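Long-range contact in signal recognition particle subunit SRP68 (Chaetomium thermophilum, PDB 4P3G), which probably works in the signal recognition particle, which targets secretory and membrane proteins to the endoplasmic reticulum, and is represented here by its RNA-binding domain: residues I61-V73 with E121-G133. Sequence-based numbering, arbitrary orientation.
Sequences ITPEQIAENTEYV and EKLAQALSDGASG
Ile66 meets Ala126 and Leu127 where the short helix 63-68 crosses residues 121-128, the last turns of helix 103-128, at -80°, within the all-helical, tetratricopeptide-like RNA-binding domain of SRP68. The junction illustrates how a short helix can be seated largely by apolar contacts: the capping bonds of Thr62 and Asn69 stay within their own segment, and methyl groups do most of the touching across. From CB, the side chain of Ile66 forks. CG2, anti to the backbone N, meets Leu127 CD2 at 3.8 Å, the two side chains crossing at about a right angle. The other branch runs through CG1, extended (chi2 176°), and sets CD1 3.8 Å from Ala126 CB, with Leu127 CD2 close by. The same Ala126 CB also receives Ile61 CG2, at 4.0 Å, from a direction roughly perpendicular to that of Ile66 CD1, while Ile61 CD1 reaches Leu123 CD1. That leucine methyl also touches Val73 CG2, linking the contact to helix 71-93; Ile10 of helix 10-21 packs against both leucines. Pro63 CB lies 3.9 Å from Gly130 O, and Pro63 CG 3.9 Å from Ala126 O. Past helix 103-128 the chain brings Ser132 against Pro63 and Ala67, with Pro63 O 3.6 Å from Ser132 CA.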
ATOM      1  N   ILE A  61     -12.940 -29.594  25.602  1.00137.87           N
ATOM      2  CA  ILE A  61     -11.873 -30.394  24.997  1.00133.24           C
ATOM      3  C   ILE A  61     -10.568 -30.312  25.791  1.00130.66           C
ATOM      4  O   ILE A  61     -10.194 -29.248  26.290  1.00129.30           O
ATOM      5  CB  ILE A  61     -11.614 -30.002  23.514  1.00122.64           C
ATOM      6  CG1 ILE A  61     -10.722 -31.038  22.827  1.00119.87           C
ATOM      7  CG2 ILE A  61     -11.024 -28.594  23.400  1.00119.68           C
ATOM      8  CD1 ILE A  61     -10.614 -30.856  21.344  1.00114.38           C
ATOM      9  N   THR A  62      -9.884 -31.448  25.914  1.00128.31           N
ATOM     10  CA  THR A  62      -8.637 -31.503  26.668  1.00124.07           C
ATOM     11  C   THR A  62      -7.514 -32.068  25.813  1.00117.33           C
ATOM     12  O   THR A  62      -7.751 -32.908  24.943  1.00117.14           O
ATOM     13  CB  THR A  62      -8.775 -32.396  27.906  1.00127.50           C
ATOM     14  OG1 THR A  62      -8.536 -33.763  27.544  1.00128.80           O
ATOM     15  CG2 THR A  62     -10.156 -32.238  28.518  1.00129.47           C
ATOM     16  N   PRO A  63      -6.279 -31.626  26.087  1.00109.37           N
ATOM     17  CA  PRO A  63      -5.085 -32.049  25.355  1.00105.61           C
ATOM     18  C   PRO A  63      -4.874 -33.549  25.409  1.00107.04           C
ATOM     19  O   PRO A  63      -4.355 -34.141  24.464  1.00106.72           O
ATOM     20  CB  PRO A  63      -3.957 -31.342  26.102  1.00104.89           C
ATOM     21  CG  PRO A  63      -4.591 -30.159  26.703  1.00101.34           C
ATOM     22  CD  PRO A  63      -5.972 -30.575  27.072  1.00103.74           C
ATOM     23  N   GLU A  64      -5.233 -34.151  26.532  1.00112.55           N
ATOM     24  CA  GLU A  64      -5.023 -35.580  26.715  1.00119.76           C
ATOM     25  C   GLU A  64      -6.004 -36.382  25.864  1.00115.39           C
ATOM     26  O   GLU A  64      -5.652 -37.431  25.322  1.00112.22           O
ATOM     27  CB  GLU A  64      -5.154 -35.940  28.188  1.00127.78           C
ATOM     28  CG  GLU A  64      -4.173 -35.186  29.085  1.00135.73           C
ATOM     29  CD  GLU A  64      -4.608 -33.746  29.371  1.00138.47           C
ATOM     30  OE1 GLU A  64      -5.647 -33.311  28.823  1.00138.64           O
ATOM     31  OE2 GLU A  64      -3.904 -33.046  30.132  1.00140.15           O
ATOM     32  N   GLN A  65      -7.227 -35.867  25.740  1.00114.83           N
ATOM     33  CA  GLN A  65      -8.245 -36.481  24.887  1.00114.12           C
ATOM     34  C   GLN A  65      -7.911 -36.398  23.406  1.00107.03           C
ATOM     35  O   GLN A  65      -8.270 -37.290  22.640  1.00106.17           O
ATOM     36  CB  GLN A  65      -9.620 -35.871  25.136  1.00113.74           C
ATOM     37  CG  GLN A  65     -10.270 -36.395  26.403  1.00121.43           C
ATOM     38  CD  GLN A  65     -11.607 -35.751  26.694  1.00122.73           C
ATOM     39  OE1 GLN A  65     -11.885 -34.628  26.263  1.00122.11           O
ATOM     40  NE2 GLN A  65     -12.483 -36.503  27.350  1.00125.46           N
ATOM     41  N   ILE A  66      -7.273 -35.311  22.991  1.00 98.78           N
ATOM     42  CA  ILE A  66      -6.833 -35.206  21.608  1.00 96.07           C
ATOM     43  C   ILE A  66      -5.725 -36.210  21.321  1.00 98.43           C
ATOM     44  O   ILE A  66      -5.728 -36.876  20.284  1.00101.28           O
ATOM     45  CB  ILE A  66      -6.296 -33.810  21.315  1.00 96.16           C
ATOM     46  CG1 ILE A  66      -7.412 -32.789  21.466  1.00 98.33           C
ATOM     47  CG2 ILE A  66      -5.764 -33.727  19.909  1.00 93.79           C
ATOM     48  CD1 ILE A  66      -6.947 -31.389  21.287  1.00 98.29           C
ATOM     49  N   ALA A  67      -4.793 -36.336  22.262  1.00 96.55           N
ATOM     50  CA  ALA A  67      -3.700 -37.292  22.139  1.00 98.47           C
ATOM     51  C   ALA A  67      -4.207 -38.736  22.151  1.00108.17           C
ATOM     52  O   ALA A  67      -3.686 -39.595  21.426  1.00108.39           O
ATOM     53  CB  ALA A  67      -2.709 -37.077  23.243  1.00 96.16           C
ATOM     54  N   GLU A  68      -5.212 -38.988  22.990  1.00114.49           N
ATOM     55  CA  GLU A  68      -5.791 -40.321  23.152  1.00122.91           C
ATOM     56  C   GLU A  68      -6.498 -40.744  21.874  1.00119.70           C
ATOM     57  O   GLU A  68      -6.264 -41.823  21.348  1.00124.51           O
ATOM     58  CB  GLU A  68      -6.776 -40.349  24.326  1.00132.03           C
ATOM     59  CG  GLU A  68      -7.335 -41.736  24.658  1.00147.23           C
ATOM     60  CD  GLU A  68      -8.488 -41.703  25.661  1.00155.40           C
ATOM     61  OE1 GLU A  68      -8.995 -40.600  25.967  1.00153.70           O
ATOM     62  OE2 GLU A  68      -8.860 -42.782  26.177  1.00161.60           O
ATOM     63  N   ASN A  69      -7.361 -39.875  21.375  1.00114.08           N
ATOM     64  CA  ASN A  69      -8.153 -40.170  20.197  1.00108.54           C
ATOM     65  C   ASN A  69      -8.336 -38.918  19.341  1.00103.34           C
ATOM     66  O   ASN A  69      -8.863 -37.905  19.812  1.00 96.38           O
ATOM     67  CB  ASN A  69      -9.505 -40.722  20.642  1.00109.05           C
ATOM     68  CG  ASN A  69     -10.253 -41.414  19.538  1.00113.42           C
ATOM     69  OD1 ASN A  69     -10.063 -41.122  18.359  1.00116.58           O
ATOM     70  ND2 ASN A  69     -11.123 -42.338  19.916  1.00116.60           N
ATOM     71  N   THR A  70      -7.942 -39.012  18.072  1.00103.85           N
ATOM     72  CA  THR A  70      -8.035 -37.886  17.148  1.00 97.89           C
ATOM     73  C   THR A  70      -9.480 -37.598  16.799  1.00101.70           C
ATOM     74  O   THR A  70      -9.785 -36.536  16.285  1.00100.72           O
ATOM     75  CB  THR A  70      -7.218 -38.112  15.868  1.00 92.72           C
ATOM     76  OG1 THR A  70      -7.801 -39.164  15.092  1.00 94.92           O
ATOM     77  CG2 THR A  70      -5.797 -38.484  16.219  1.00 91.75           C
ATOM     78  N   GLU A  71     -10.375 -38.543  17.066  1.00105.78           N
ATOM     79  CA  GLU A  71     -11.776 -38.290  16.781  1.00109.96           C
ATOM     80  C   GLU A  71     -12.308 -37.104  17.594  1.00106.64           C
ATOM     81  O   GLU A  71     -13.252 -36.436  17.186  1.00110.88           O
ATOM     82  CB  GLU A  71     -12.628 -39.528  17.023  1.00120.52           C
ATOM     83  CG  GLU A  71     -12.590 -40.523  15.893  1.00135.41           C
ATOM     84  CD  GLU A  71     -13.177 -39.964  14.609  1.00140.01           C
ATOM     85  OE1 GLU A  71     -12.414 -39.816  13.631  1.00140.97           O
ATOM     86  OE2 GLU A  71     -14.398 -39.674  14.578  1.00141.74           O
ATOM     87  N   TYR A  72     -11.716 -36.852  18.751  1.00 99.73           N
ATOM     88  CA  TYR A  72     -12.119 -35.718  19.556  1.00 96.59           C
ATOM     89  C   TYR A  72     -11.926 -34.412  18.783  1.00 92.17           C
ATOM     90  O   TYR A  72     -12.708 -33.470  18.928  1.00 89.43           O
ATOM     91  CB  TYR A  72     -11.339 -35.707  20.856  1.00102.39           C
ATOM     92  CG  TYR A  72     -11.916 -36.658  21.870  1.00107.65           C
ATOM     93  CD1 TYR A  72     -12.974 -36.276  22.679  1.00111.94           C
ATOM     94  CD2 TYR A  72     -11.409 -37.938  22.012  1.00113.70           C
ATOM     95  CE1 TYR A  72     -13.517 -37.145  23.606  1.00119.82           C
ATOM     96  CE2 TYR A  72     -11.944 -38.815  22.936  1.00122.95           C
ATOM     97  CZ  TYR A  72     -12.999 -38.408  23.732  1.00125.94           C
ATOM     98  OH  TYR A  72     -13.537 -39.266  24.661  1.00135.54           O
ATOM     99  N   VAL A  73     -10.871 -34.357  17.975  1.00 90.70           N
ATOM    100  CA  VAL A  73     -10.665 -33.223  17.080  1.00 82.53           C
ATOM    101  C   VAL A  73     -11.747 -33.221  16.010  1.00 79.87           C
ATOM    102  O   VAL A  73     -12.354 -32.195  15.757  1.00 87.94           O
ATOM    103  CB  VAL A  73      -9.263 -33.235  16.410  1.00 83.16           C
ATOM    104  CG1 VAL A  73      -9.163 -32.187  15.307  1.00 76.71           C
ATOM    105  CG2 VAL A  73      -8.169 -33.033  17.457  1.00 84.58           C
ATOM    106  N   GLU A 121     -11.474 -21.885  18.533  1.00 66.53           N
ATOM    107  CA  GLU A 121     -10.432 -21.243  19.327  1.00 74.23           C
ATOM    108  C   GLU A 121      -9.983 -22.163  20.450  1.00 73.43           C
ATOM    109  O   GLU A 121      -8.782 -22.297  20.719  1.00 75.82           O
ATOM    110  CB  GLU A 121     -10.897 -19.887  19.879  1.00 76.23           C
ATOM    111  CG  GLU A 121     -10.935 -18.797  18.819  1.00 81.98           C
ATOM    112  CD  GLU A 121     -11.695 -17.547  19.251  1.00 89.13           C
ATOM    113  OE1 GLU A 121     -12.244 -17.528  20.374  1.00 89.32           O
ATOM    114  OE2 GLU A 121     -11.714 -16.571  18.463  1.00 91.52           O
ATOM    115  N   LYS A 122     -10.944 -22.828  21.079  1.00 65.54           N
ATOM    116  CA  LYS A 122     -10.623 -23.758  22.135  1.00 69.19           C
ATOM    117  C   LYS A 122      -9.845 -24.949  21.579  1.00 71.47           C
ATOM    118  O   LYS A 122      -9.014 -25.547  22.281  1.00 77.03           O
ATOM    119  CB  LYS A 122     -11.886 -24.230  22.845  1.00 73.44           C
ATOM    120  CG  LYS A 122     -12.639 -23.135  23.555  1.00 83.41           C
ATOM    121  CD  LYS A 122     -13.614 -23.726  24.566  1.00 97.96           C
ATOM    122  CE  LYS A 122     -13.964 -22.717  25.660  1.00108.16           C
ATOM    123  NZ  LYS A 122     -14.670 -21.514  25.124  1.00111.13           N
ATOM    124  N   LEU A 123     -10.116 -25.297  20.325  1.00 65.93           N
ATOM    125  CA  LEU A 123      -9.429 -26.416  19.692  1.00 72.16           C
ATOM    126  C   LEU A 123      -7.970 -26.067  19.468  1.00 76.82           C
ATOM    127  O   LEU A 123      -7.091 -26.911  19.672  1.00 80.28           O
ATOM    128  CB  LEU A 123     -10.088 -26.781  18.360  1.00 69.92           C
ATOM    129  CG  LEU A 123      -9.294 -27.789  17.518  1.00 66.48           C
ATOM    130  CD1 LEU A 123      -9.111 -29.085  18.268  1.00 72.13           C
ATOM    131  CD2 LEU A 123      -9.944 -28.024  16.164  1.00 61.88           C
ATOM    132  N   ALA A 124      -7.723 -24.838  19.015  1.00 73.57           N
ATOM    133  CA  ALA A 124      -6.370 -24.368  18.783  1.00 77.23           C
ATOM    134  C   ALA A 124      -5.589 -24.336  20.086  1.00 82.94           C
ATOM    135  O   ALA A 124      -4.453 -24.795  20.149  1.00 87.29           O
ATOM    136  CB  ALA A 124      -6.390 -22.993  18.157  1.00 80.28           C
ATOM    137  N   GLN A 125      -6.202 -23.790  21.131  1.00 81.85           N
ATOM    138  CA  GLN A 125      -5.533 -23.695  22.420  1.00 86.65           C
ATOM    139  C   GLN A 125      -5.228 -25.070  23.015  1.00 92.95           C
ATOM    140  O   GLN A 125      -4.172 -25.268  23.594  1.00103.04           O
ATOM    141  CB  GLN A 125      -6.354 -22.857  23.394  1.00 90.66           C
ATOM    142  CG  GLN A 125      -6.377 -21.371  23.042  1.00 94.45           C
ATOM    143  CD  GLN A 125      -7.317 -20.585  23.936  1.00101.84           C
ATOM    144  OE1 GLN A 125      -8.303 -21.123  24.448  1.00108.22           O
ATOM    145  NE2 GLN A 125      -7.019 -19.307  24.127  1.00101.30           N
ATOM    146  N   ALA A 126      -6.134 -26.026  22.880  1.00 89.43           N
ATOM    147  CA  ALA A 126      -5.846 -27.343  23.422  1.00 87.83           C
ATOM    148  C   ALA A 126      -4.716 -27.973  22.633  1.00 93.68           C
ATOM    149  O   ALA A 126      -3.783 -28.520  23.219  1.00103.87           O
ATOM    150  CB  ALA A 126      -7.061 -28.227  23.393  1.00 82.13           C
ATOM    151  N   LEU A 127      -4.773 -27.854  21.310  1.00 90.48           N
ATOM    152  CA  LEU A 127      -3.723 -28.398  20.458  1.00 89.43           C
ATOM    153  C   LEU A 127      -2.366 -27.812  20.767  1.00 99.31           C
ATOM    154  O   LEU A 127      -1.357 -28.512  20.670  1.00100.51           O
ATOM    155  CB  LEU A 127      -4.015 -28.149  18.983  1.00 78.50           C
ATOM    156  CG  LEU A 127      -4.890 -29.119  18.203  1.00 79.91           C
ATOM    157  CD1 LEU A 127      -4.892 -28.698  16.752  1.00 76.79           C
ATOM    158  CD2 LEU A 127      -4.367 -30.559  18.327  1.00 76.96           C
ATOM    159  N   SER A 128      -2.340 -26.552  21.184  1.00107.44           N
ATOM    160  CA  SER A 128      -1.067 -25.864  21.282  1.00116.48           C
ATOM    161  C   SER A 128      -0.247 -26.332  22.472  1.00130.04           C
ATOM    162  O   SER A 128       0.740 -27.041  22.301  1.00134.84           O
ATOM    163  CB  SER A 128      -1.261 -24.339  21.312  1.00112.17           C
ATOM    164  OG  SER A 128      -1.525 -23.865  22.616  1.00111.40           O
ATOM    165  N   ASP A 129      -0.633 -25.950  23.676  1.00142.21           N
ATOM    166  CA  ASP A 129       0.312 -26.095  24.770  1.00153.83           C
ATOM    167  C   ASP A 129       0.502 -27.504  25.380  1.00153.85           C
ATOM    168  O   ASP A 129       1.636 -27.975  25.495  1.00159.45           O
ATOM    169  CB  ASP A 129      -0.013 -25.077  25.873  1.00160.61           C
ATOM    170  CG  ASP A 129       1.040 -23.982  25.975  1.00164.56           C
ATOM    171  OD1 ASP A 129       1.779 -23.780  24.985  1.00162.29           O
ATOM    172  OD2 ASP A 129       1.131 -23.332  27.040  1.00169.37           O
ATOM    173  N   GLY A 130      -0.579 -28.196  25.724  1.00140.49           N
ATOM    174  CA  GLY A 130      -0.444 -29.311  26.650  1.00137.60           C
ATOM    175  C   GLY A 130       0.184 -30.633  26.228  1.00137.14           C
ATOM    176  O   GLY A 130      -0.123 -31.667  26.836  1.00140.96           O
ATOM    177  N   ALA A 131       1.082 -30.616  25.242  1.00127.07           N
ATOM    178  CA  ALA A 131       1.664 -31.857  24.724  1.00116.56           C
ATOM    179  C   ALA A 131       0.502 -32.767  24.306  1.00114.97           C
ATOM    180  O   ALA A 131       0.303 -33.852  24.842  1.00115.86           O
ATOM    181  CB  ALA A 131       2.521 -32.526  25.762  1.00119.92           C
ATOM    182  N   SER A 132      -0.318 -32.230  23.405  1.00111.44           N
ATOM    183  CA  SER A 132      -1.432 -32.902  22.739  1.00102.73           C
ATOM    184  C   SER A 132      -0.873 -33.899  21.746  1.00 98.33           C
ATOM    185  O   SER A 132      -1.596 -34.711  21.185  1.00 96.04           O
ATOM    186  CB  SER A 132      -2.303 -31.874  22.014  1.00104.53           C
ATOM    187  OG  SER A 132      -1.521 -30.984  21.220  1.00104.19           O
ATOM    188  N   GLY A 133       0.413 -33.738  21.455  1.00100.40           N
ATOM    189  CA  GLY A 133       1.130 -34.554  20.495  1.00104.97           C
ATOM    190  C   GLY A 133       1.088 -33.903  19.136  1.00105.69           C
ATOM    191  O   GLY A 133       1.640 -34.403  18.158  1.00112.13           O
TER